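PDB 5D8M: metagenomic carboxyl esterase MGS0156 from Uncultured organism, which probably hydrolyses carboxylic ester bonds, as a membrane-associated carboxyl esterase of the alpha/beta-hydrolase type. Local coordinates for residues 254-259 with 317-322; 247-252 with 279-284; 63-68 with 294-299. All blocks are in the same frame, centred on the assembly; numbering follows the deposited sequence. Where two conformers were deposited one is given.

Contact 1 of 3, residues 254-259 with 317-322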
loop_
_atom_site.group_PDB
_atom_site.type_symbol
_atom_site.label_atom_id
_atom_site.label_comp_id
_atom_site.label_asym_id
_atom_site.label_seq_id
_atom_site.Cartn_x
_atom_site.Cartn_y
_atom_site.Cartn_z
ATOM N N ARG A 254 9.887 -0.757 -16.965
ATOM C CA ARG A 254 11.191 -0.368 -16.452
ATOM C C ARG A 254 11.483 1.117 -16.678
ATOM O O ARG A 254 11.958 1.807 -15.782
ATOM C CB ARG A 254 12.286 -1.213 -17.091
ATOM C CG ARG A 254 13.612 -0.994 -16.437
ATOM C CD ARG A 254 14.699 -1.819 -17.065
ATOM N NE ARG A 254 15.886 -1.792 -16.219
ATOM C CZ ARG A 254 16.800 -0.821 -16.209
ATOM N NH1 ARG A 254 17.847 -0.917 -15.395
ATOM N NH2 ARG A 254 16.681 0.239 -17.005
ATOM N N GLU A 255 11.159 1.624 -17.861
ATOM C CA GLU A 255 11.467 3.012 -18.170
ATOM C C GLU A 255 10.578 4.015 -17.418
ATOM O O GLU A 255 10.960 5.170 -17.269
ATOM C CB GLU A 255 11.382 3.258 -19.685
ATOM C CG GLU A 255 9.991 3.330 -20.269
ATOM C CD GLU A 255 9.995 3.800 -21.725
ATOM O OE1 GLU A 255 8.923 4.218 -22.220
ATOM O OE2 GLU A 255 11.063 3.751 -22.378
ATOM N N GLU A 256 9.408 3.585 -16.945
ATOM C CA GLU A 256 8.567 4.463 -16.119
ATOM C C GLU A 256 8.729 4.180 -14.629
ATOM O O GLU A 256 7.913 4.603 -13.801
ATOM C CB GLU A 256 7.098 4.341 -16.526
ATOM C CG GLU A 256 6.822 4.818 -17.967
ATOM C CD GLU A 256 7.242 6.277 -18.228
ATOM O OE1 GLU A 256 7.202 7.109 -17.292
ATOM O OE2 GLU A 256 7.609 6.600 -19.389
ATOM N N THR A 257 9.796 3.472 -14.290
ATOM C CA THR A 257 10.137 3.156 -12.912
ATOM C C THR A 257 11.289 4.099 -12.497
ATOM O O THR A 257 12.230 4.281 -13.259
ATOM C CB THR A 257 10.546 1.651 -12.765
ATOM O OG1 THR A 257 9.415 0.794 -13.041
ATOM C CG2 THR A 257 11.071 1.343 -11.369
ATOM N N SER A 258 11.173 4.724 -11.325
ATOM C CA SER A 258 12.183 5.660 -10.817
ATOM C C SER A 258 13.601 5.097 -10.817
ATOM O O SER A 258 13.803 3.940 -10.480
ATOM C CB SER A 258 11.834 6.097 -9.373
ATOM O OG SER A 258 10.657 6.874 -9.341
ATOM N N ALA A 259 14.572 5.941 -11.167
ATOM C CA ALA A 259 15.965 5.516 -11.267
ATOM C C ALA A 259 16.403 4.765 -10.011
ATOM O O ALA A 259 16.984 3.700 -10.101
ATOM C CB ALA A 259 16.865 6.710 -11.521
ATOM N N ILE A 317 14.347 9.881 -7.462
ATOM C CA ILE A 317 12.983 9.378 -7.522
ATOM C C ILE A 317 12.345 10.011 -8.759
ATOM O O ILE A 317 11.440 10.849 -8.676
ATOM C CB ILE A 317 12.243 9.692 -6.213
ATOM C CG1 ILE A 317 13.051 9.095 -5.048
ATOM C CG2 ILE A 317 10.792 9.152 -6.213
ATOM C CD1 ILE A 317 12.550 9.460 -3.677
ATOM N N SER A 318 12.856 9.595 -9.914
ATOM C CA SER A 318 12.680 10.307 -11.180
ATOM C C SER A 318 11.351 10.054 -11.902
ATOM O O SER A 318 11.068 10.698 -12.896
ATOM C CB SER A 318 13.819 9.933 -12.124
ATOM O OG SER A 318 13.759 8.541 -12.393
ATOM N N LYS A 319 10.541 9.117 -11.424
ATOM C CA LYS A 319 9.262 8.838 -12.092
ATOM C C LYS A 319 8.113 8.854 -11.080
ATOM O O LYS A 319 7.335 7.906 -10.999
ATOM C CB LYS A 319 9.326 7.489 -12.827
ATOM C CG LYS A 319 10.354 7.459 -13.988
ATOM C CD LYS A 319 9.929 8.431 -15.099
ATOM C CE LYS A 319 10.953 8.448 -16.236
ATOM N NZ LYS A 319 10.514 9.340 -17.350
ATOM N N ASN A 320 8.004 9.945 -10.328
ATOM C CA ASN A 320 7.111 10.032 -9.169
ATOM C C ASN A 320 5.706 10.528 -9.517
ATOM O O ASN A 320 4.818 10.558 -8.664
ATOM C CB ASN A 320 7.743 10.949 -8.115
ATOM C CG ASN A 320 7.036 10.879 -6.770
ATOM O OD1 ASN A 320 6.492 11.872 -6.290
ATOM N ND2 ASN A 320 7.042 9.714 -6.167
ATOM N N SER A 321 5.516 10.928 -10.769
ATOM C CA SER A 321 4.224 11.451 -11.208
ATOM C C SER A 321 3.187 10.338 -11.359
ATOM O O SER A 321 3.410 9.359 -12.075
ATOM C CB SER A 321 4.373 12.204 -12.529
ATOM O OG SER A 321 5.187 13.344 -12.354
ATOM N N TYR A 322 2.064 10.497 -10.666
ATOM C CA TYR A 322 0.930 9.584 -10.771
ATOM C C TYR A 322 -0.286 10.322 -10.198
ATOM O O TYR A 322 -0.129 11.140 -9.294
ATOM C CB TYR A 322 1.162 8.262 -10.007
ATOM C CG TYR A 322 0.032 7.292 -10.233
ATOM C CD1 TYR A 322 -0.038 6.536 -11.411
ATOM C CD2 TYR A 322 -1.000 7.166 -9.306
ATOM C CE1 TYR A 322 -1.091 5.670 -11.641
ATOM C CE2 TYR A 322 -2.064 6.311 -9.540
ATOM C CZ TYR A 322 -2.101 5.573 -10.697
ATOM O OH TYR A 322 -3.165 4.745 -10.907
HETATM O O HOH W 1 6.204 5.402 -11.788
HETATM O O HOH W 2 8.314 7.462 -7.651
#

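Contact 2 of 3, residues 247-252 with 279-284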
loop_
_atom_site.group_PDB
_atom_site.type_symbol
_atom_site.label_atom_id
_atom_site.label_comp_id
_atom_site.label_asym_id
_atom_site.label_seq_id
_atom_site.Cartn_x
_atom_site.Cartn_y
_atom_site.Cartn_z
ATOM N N SER A 247 -7.250 -4.520 -2.200
ATOM C CA SER A 247 -5.839 -4.396 -2.563
ATOM C C SER A 247 -5.661 -3.796 -3.956
ATOM O O SER A 247 -6.406 -4.136 -4.900
ATOM C CB SER A 247 -5.145 -5.770 -2.512
ATOM O OG SER A 247 -5.254 -6.370 -1.219
ATOM N N LEU A 248 -4.653 -2.932 -4.051
ATOM C CA LEU A 248 -4.113 -2.401 -5.296
ATOM C C LEU A 248 -2.663 -2.837 -5.374
ATOM O O LEU A 248 -1.923 -2.666 -4.409
ATOM C CB LEU A 248 -4.213 -0.879 -5.336
ATOM C CG LEU A 248 -5.629 -0.328 -5.489
ATOM C CD1 LEU A 248 -5.675 1.088 -4.908
ATOM C CD2 LEU A 248 -6.024 -0.290 -6.957
ATOM N N ALA A 249 -2.271 -3.435 -6.497
ATOM C CA ALA A 249 -0.887 -3.839 -6.684
ATOM C C ALA A 249 -0.246 -3.077 -7.853
ATOM O O ALA A 249 -0.614 -3.274 -9.005
ATOM C CB ALA A 249 -0.807 -5.349 -6.909
ATOM N N ALA A 250 0.721 -2.207 -7.552
ATOM C CA ALA A 250 1.313 -1.360 -8.585
ATOM C C ALA A 250 2.440 -2.046 -9.354
ATOM O O ALA A 250 3.142 -2.924 -8.822
ATOM C CB ALA A 250 1.820 -0.070 -7.966
ATOM N N PHE A 251 2.583 -1.655 -10.623
ATOM C CA PHE A 251 3.811 -1.861 -11.360
ATOM C C PHE A 251 3.831 -0.918 -12.544
ATOM O O PHE A 251 2.783 -0.492 -13.022
ATOM C CB PHE A 251 3.965 -3.330 -11.806
ATOM C CG PHE A 251 2.931 -3.805 -12.805
ATOM C CD1 PHE A 251 1.746 -4.401 -12.380
ATOM C CD2 PHE A 251 3.169 -3.703 -14.163
ATOM C CE1 PHE A 251 0.811 -4.860 -13.302
ATOM C CE2 PHE A 251 2.246 -4.165 -15.091
ATOM C CZ PHE A 251 1.061 -4.743 -14.663
ATOM N N ALA A 252 5.031 -0.585 -12.996
ATOM C CA ALA A 252 5.226 0.207 -14.190
ATOM C C ALA A 252 6.279 -0.485 -15.039
ATOM O O ALA A 252 6.968 -1.378 -14.558
ATOM C CB ALA A 252 5.660 1.622 -13.840
ATOM N N VAL A 279 8.048 -4.533 -4.434
ATOM C CA VAL A 279 7.046 -5.578 -4.173
ATOM C C VAL A 279 6.546 -6.187 -5.487
ATOM O O VAL A 279 6.164 -5.465 -6.397
ATOM C CB VAL A 279 5.831 -5.003 -3.375
ATOM C CG1 VAL A 279 4.823 -6.120 -2.996
ATOM C CG2 VAL A 279 6.319 -4.246 -2.132
ATOM N N ILE A 280 6.568 -7.512 -5.583
ATOM C CA ILE A 280 5.914 -8.272 -6.668
ATOM C C ILE A 280 4.369 -8.237 -6.550
ATOM O O ILE A 280 3.820 -8.392 -5.453
ATOM C CB ILE A 280 6.411 -9.744 -6.648
ATOM C CG1 ILE A 280 7.946 -9.801 -6.807
ATOM C CG2 ILE A 280 5.711 -10.581 -7.709
ATOM C CD1 ILE A 280 8.558 -11.154 -6.476
ATOM N N ALA A 281 3.665 -8.061 -7.667
ATOM C CA ALA A 281 2.218 -7.842 -7.614
ATOM C C ALA A 281 1.470 -9.012 -6.955
ATOM O O ALA A 281 0.576 -8.789 -6.139
ATOM C CB ALA A 281 1.669 -7.595 -8.997
ATOM N N ALA A 282 1.870 -10.241 -7.258
ATOM C CA ALA A 282 1.286 -11.427 -6.624
ATOM C C ALA A 282 1.556 -11.525 -5.097
ATOM O O ALA A 282 0.916 -12.308 -4.399
ATOM C CB ALA A 282 1.785 -12.713 -7.340
ATOM N N ASP A 283 2.468 -10.708 -4.590
ATOM C CA ASP A 283 2.804 -10.656 -3.174
ATOM C C ASP A 283 2.115 -9.483 -2.480
ATOM O O ASP A 283 2.405 -9.196 -1.317
ATOM C CB ASP A 283 4.315 -10.501 -2.977
ATOM C CG ASP A 283 5.117 -11.701 -3.484
ATOM O OD1 ASP A 283 4.522 -12.593 -4.140
ATOM O OD2 ASP A 283 6.354 -11.733 -3.231
ATOM N N ALA A 284 1.220 -8.810 -3.196
ATOM C CA ALA A 284 0.686 -7.535 -2.735
ATOM C C ALA A 284 -0.829 -7.545 -2.666
ATOM O O ALA A 284 -1.482 -6.479 -2.708
ATOM C CB ALA A 284 1.166 -6.388 -3.661
HETATM O O HOH W 3 -1.448 -3.984 -1.987
HETATM O O HOH W 4 3.474 -4.828 -7.105
#

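Contact 3 of 3, residues 63-68 with 294-299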
loop_
_atom_site.group_PDB
_atom_site.type_symbol
_atom_site.label_atom_id
_atom_site.label_comp_id
_atom_site.label_asym_id
_atom_site.label_seq_id
_atom_site.Cartn_x
_atom_site.Cartn_y
_atom_site.Cartn_z
ATOM N N ILE A 63 -3.797 4.772 -16.353
ATOM C CA ILE A 63 -3.873 4.806 -14.898
ATOM C C ILE A 63 -3.862 3.413 -14.271
ATOM O O ILE A 63 -3.271 3.212 -13.205
ATOM C CB ILE A 63 -5.123 5.577 -14.392
ATOM C CG1 ILE A 63 -6.422 5.020 -14.998
ATOM C CG2 ILE A 63 -4.954 7.085 -14.675
ATOM C CD1 ILE A 63 -7.744 5.520 -14.297
ATOM N N LEU A 64 -4.503 2.458 -14.932
ATOM C CA LEU A 64 -4.661 1.107 -14.392
ATOM C C LEU A 64 -4.440 0.086 -15.473
ATOM O O LEU A 64 -5.128 0.117 -16.493
ATOM C CB LEU A 64 -6.059 0.916 -13.810
ATOM C CG LEU A 64 -6.449 1.807 -12.633
ATOM C CD1 LEU A 64 -7.978 1.808 -12.471
ATOM C CD2 LEU A 64 -5.772 1.280 -11.338
ATOM N N TRP A 65 -3.483 -0.812 -15.253
ATOM C CA TRP A 65 -3.169 -1.847 -16.238
ATOM C C TRP A 65 -4.383 -2.700 -16.506
ATOM O O TRP A 65 -5.154 -2.988 -15.591
ATOM C CB TRP A 65 -2.025 -2.746 -15.764
ATOM C CG TRP A 65 -0.694 -2.087 -15.801
ATOM C CD1 TRP A 65 -0.020 -1.538 -14.745
ATOM C CD2 TRP A 65 0.131 -1.893 -16.951
ATOM N NE1 TRP A 65 1.182 -1.025 -15.168
ATOM C CE2 TRP A 65 1.295 -1.220 -16.521
ATOM C CE3 TRP A 65 0.001 -2.221 -18.308
ATOM C CZ2 TRP A 65 2.326 -0.879 -17.392
ATOM C CZ3 TRP A 65 1.034 -1.874 -19.178
ATOM C CH2 TRP A 65 2.180 -1.208 -18.713
ATOM N N ARG A 66 -4.538 -3.100 -17.764
ATOM C CA ARG A 66 -5.588 -4.022 -18.157
ATOM C C ARG A 66 -5.067 -5.447 -18.180
ATOM O O ARG A 66 -4.651 -5.917 -19.226
ATOM C CB ARG A 66 -6.123 -3.680 -19.551
ATOM C CG ARG A 66 -6.734 -2.308 -19.686
ATOM C CD ARG A 66 -6.856 -1.897 -21.153
ATOM N NE ARG A 66 -5.553 -1.590 -21.737
ATOM C CZ ARG A 66 -5.362 -1.190 -22.992
ATOM N NH1 ARG A 66 -6.397 -1.045 -23.810
ATOM N NH2 ARG A 66 -4.134 -0.926 -23.431
ATOM N N LEU A 67 -5.101 -6.133 -17.044
ATOM C CA LEU A 67 -4.754 -7.544 -16.997
ATOM C C LEU A 67 -5.920 -8.343 -17.553
ATOM O O LEU A 67 -7.007 -7.804 -17.725
ATOM C CB LEU A 67 -4.405 -7.992 -15.567
ATOM C CG LEU A 67 -2.892 -8.001 -15.252
ATOM C CD1 LEU A 67 -2.334 -6.588 -15.180
ATOM C CD2 LEU A 67 -2.565 -8.793 -13.993
ATOM N N ALA A 68 -5.690 -9.620 -17.840
ATOM C CA ALA A 68 -6.713 -10.462 -18.465
ATOM C C ALA A 68 -7.901 -10.693 -17.534
ATOM O O ALA A 68 -7.778 -10.623 -16.307
ATOM C CB ALA A 68 -6.106 -11.818 -18.906
ATOM N N TYR A 294 -4.461 -2.611 -10.707
ATOM C CA TYR A 294 -3.014 -2.484 -10.841
ATOM C C TYR A 294 -2.621 -1.090 -11.337
ATOM O O TYR A 294 -2.531 -0.872 -12.534
ATOM C CB TYR A 294 -2.470 -3.557 -11.801
ATOM C CG TYR A 294 -2.781 -4.993 -11.389
ATOM C CD1 TYR A 294 -4.000 -5.587 -11.730
ATOM C CD2 TYR A 294 -1.867 -5.746 -10.643
ATOM C CE1 TYR A 294 -4.298 -6.884 -11.358
ATOM C CE2 TYR A 294 -2.166 -7.075 -10.262
ATOM C CZ TYR A 294 -3.380 -7.621 -10.628
ATOM O OH TYR A 294 -3.706 -8.902 -10.283
ATOM N N PRO A 295 -2.404 -0.146 -10.406
ATOM C CA PRO A 295 -1.927 1.188 -10.781
ATOM C C PRO A 295 -0.661 1.122 -11.601
ATOM O O PRO A 295 0.253 0.403 -11.234
ATOM C CB PRO A 295 -1.646 1.855 -9.442
ATOM C CG PRO A 295 -2.564 1.144 -8.474
ATOM C CD PRO A 295 -2.568 -0.286 -8.943
ATOM N N ASN A 296 -0.632 1.865 -12.698
ATOM C CA ASN A 296 0.529 1.962 -13.566
ATOM C C ASN A 296 1.523 2.972 -12.988
ATOM O O ASN A 296 1.548 4.140 -13.368
ATOM C CB ASN A 296 0.093 2.374 -14.989
ATOM C CG ASN A 296 1.200 2.203 -16.008
ATOM O OD1 ASN A 296 2.377 1.979 -15.648
ATOM N ND2 ASN A 296 0.843 2.331 -17.292
ATOM N N ALA A 297 2.346 2.506 -12.062
ATOM C CA ALA A 297 3.128 3.388 -11.224
ATOM C C ALA A 297 4.141 2.524 -10.490
ATOM O O ALA A 297 3.855 1.343 -10.227
ATOM C CB ALA A 297 2.192 4.136 -10.204
ATOM N N ASP A 298 5.283 3.092 -10.102
ATOM C CA ASP A 298 6.234 2.304 -9.330
ATOM C C ASP A 298 5.871 2.442 -7.845
ATOM O O ASP A 298 4.910 3.118 -7.494
ATOM C CB ASP A 298 7.714 2.699 -9.635
ATOM C CG ASP A 298 8.076 4.144 -9.202
ATOM O OD1 ASP A 298 7.530 4.660 -8.194
ATOM O OD2 ASP A 298 8.974 4.752 -9.841
ATOM N N HIS A 299 6.631 1.777 -6.990
ATOM C CA HIS A 299 6.318 1.682 -5.569
ATOM C C HIS A 299 6.069 3.029 -4.898
ATOM O O HIS A 299 5.164 3.159 -4.079
ATOM C CB HIS A 299 7.461 0.954 -4.854
ATOM C CG HIS A 299 7.131 0.549 -3.456
ATOM N ND1 HIS A 299 6.209 -0.435 -3.165
ATOM C CD2 HIS A 299 7.595 1.001 -2.263
ATOM C CE1 HIS A 299 6.135 -0.584 -1.855
ATOM N NE2 HIS A 299 6.958 0.278 -1.286
HETATM O O HOH W 5 -6.277 -2.831 -13.054
#

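Contact 1 of 3, residues 254-259 with 317-322
S258 and S318 exchange roles across this contact, each hydroxyl receiving the backbone N-H of a residue beside the other serine. K319 N points at S258 OG, 3.1 Å away with an angle of 151° at the hydrogen, and A259 N reaches S318 OG at 3.0 Å along a straighter line. S318 OG gets there because it sits between its own backbone N and carbonyl carbon (chi1 62°), which turns it toward the N-H of A259. The aliphatic part of K319 does the rest of the packing. Its chain is bent at chi2 (-65°) and runs along the E255–E256 backbone, with CB 3.4 Å from E256 O and CE 3.4 Å from E255 O. The ammonium group then comes near the E256 carboxylate, but K319 NZ and E256 OE1 are 4.0 Å apart, a long salt bridge at the edge of the contact. Two waters extend the grip. One donates to both E256 O and K319 O, bridging the two backbones. The other donates to S258 OG at 2.9 Å and accepts from N320 ND2, so that S258 OG takes at least two donors. Further out, N320 OD1 is fixed by F306 N and its ND2 also serves M304 O, while S258 N is bound by D298 OD2 and T257 OG1 turns back to S253 O. I317 marks the point where the chain leaves helix 312-316. This is loop-to-loop packing through serine hydroxyls and main-chain amides, joining the connection that follows strand 244-248 to the one before helix 324-338 in what appears to be an alpha/beta-hydrolase fold.

Contact 2 of 3, residues 247-252 with 279-284
S247 opens the contact by setting its CB 3.7 Å from A284 O, while its OG turns aside to the N-H of I286. This is the end of strand 244-248, an inner strand of the parallel sheet of an alpha/beta-hydrolase-like fold, and the crossover that leaves it by way of helix 262-269 comes back through 279-284 to enter the adjacent strand 290-293. L248 faces away from 279-284 and packs on L327 and I331 of helix 324-338, yet its carbonyl still takes part: a water donates to L248 O at 2.8 Å and to A284 O at 2.6 Å, bridging two buried carbonyls. A249 carries the apolar part of the contact. Its methyl points into the short 3-10 turn, touching A281 CB and A284 CB, each 3.9 Å from A249 CB. With methyl meeting methyl here, the strand end and the turn lie close, A249 and A281 having the nearest CA atoms across the contact, and no direct hydrogen bond joins the two segments. At A250 the methyl faces away, and a second water donates to A250 O and V279 O, though other acceptors nearby compete for its two protons. F251, though its side chain sets out toward 279-284, makes no contact there and stacks its ring on W65. The turn itself is pinned from within: A284 N donates to A281 O at 3.0 Å, and that same A281 O lies 3.8 Å from A249 CB.

Contact 3 of 3, residues 63-68 with 294-299
W65 and N296 meet because each first torsion sends its flat group across the gap: the indole leaves with CG anti to its carbonyl carbon (chi1 -73°), and the amide of N296 with CG opposite the backbone N (chi1 -168°). The amide lies over one face near the rim of the indole, its CG 3.0 Å above the plane, the two planes inclined by 39°. Both groups are steadied from outside, W65 NE1 by F251 O and N296 ND2 by D61 O. Next to this pair the backbones make a single antiparallel beta bridge, in which L64 and P295 form a non-hydrogen-bonded pair. Its flanking bonds run from N296 N to I63 O (3.0 Å) and from W65 N to Y294 O (2.9 Å), with P295 CA adding a CA-H...O contact to I63 O. N296 is the centre of an inverse gamma turn, after which the chain continues to H299, whose ND1 is bonded to D276 OD2, consistent with the histidine–acid pair of a hydrolase triad. At the other end L67 lays CD2 over a face of Y294, 3.9 Å from the ring centroid, a CH-pi contact. A water bridges Y294 N and W65 O.

Contact 2 is the buried one, its centre about 9 Å from the centre of the chain, whereas contacts 1 and 3 are only partly buried and lie farther out. Chemistry follows place: small methyls and bridging waters in contact 2, serine hydroxyls and a lysine chain in contact 1, aromatic rings and a backbone bridge in contact 3. Contacts 1 and 2 both use the connection that leaves strand 244-248, and segment 294-299 runs beside it, with P295 O facing F251 N at 3.2 Å. Contact 3 also meets contact 1 where Y322 OH lies 2.8 Å from I63 O, so the three join into one cluster at the ends of strands 244-248 and 290-293.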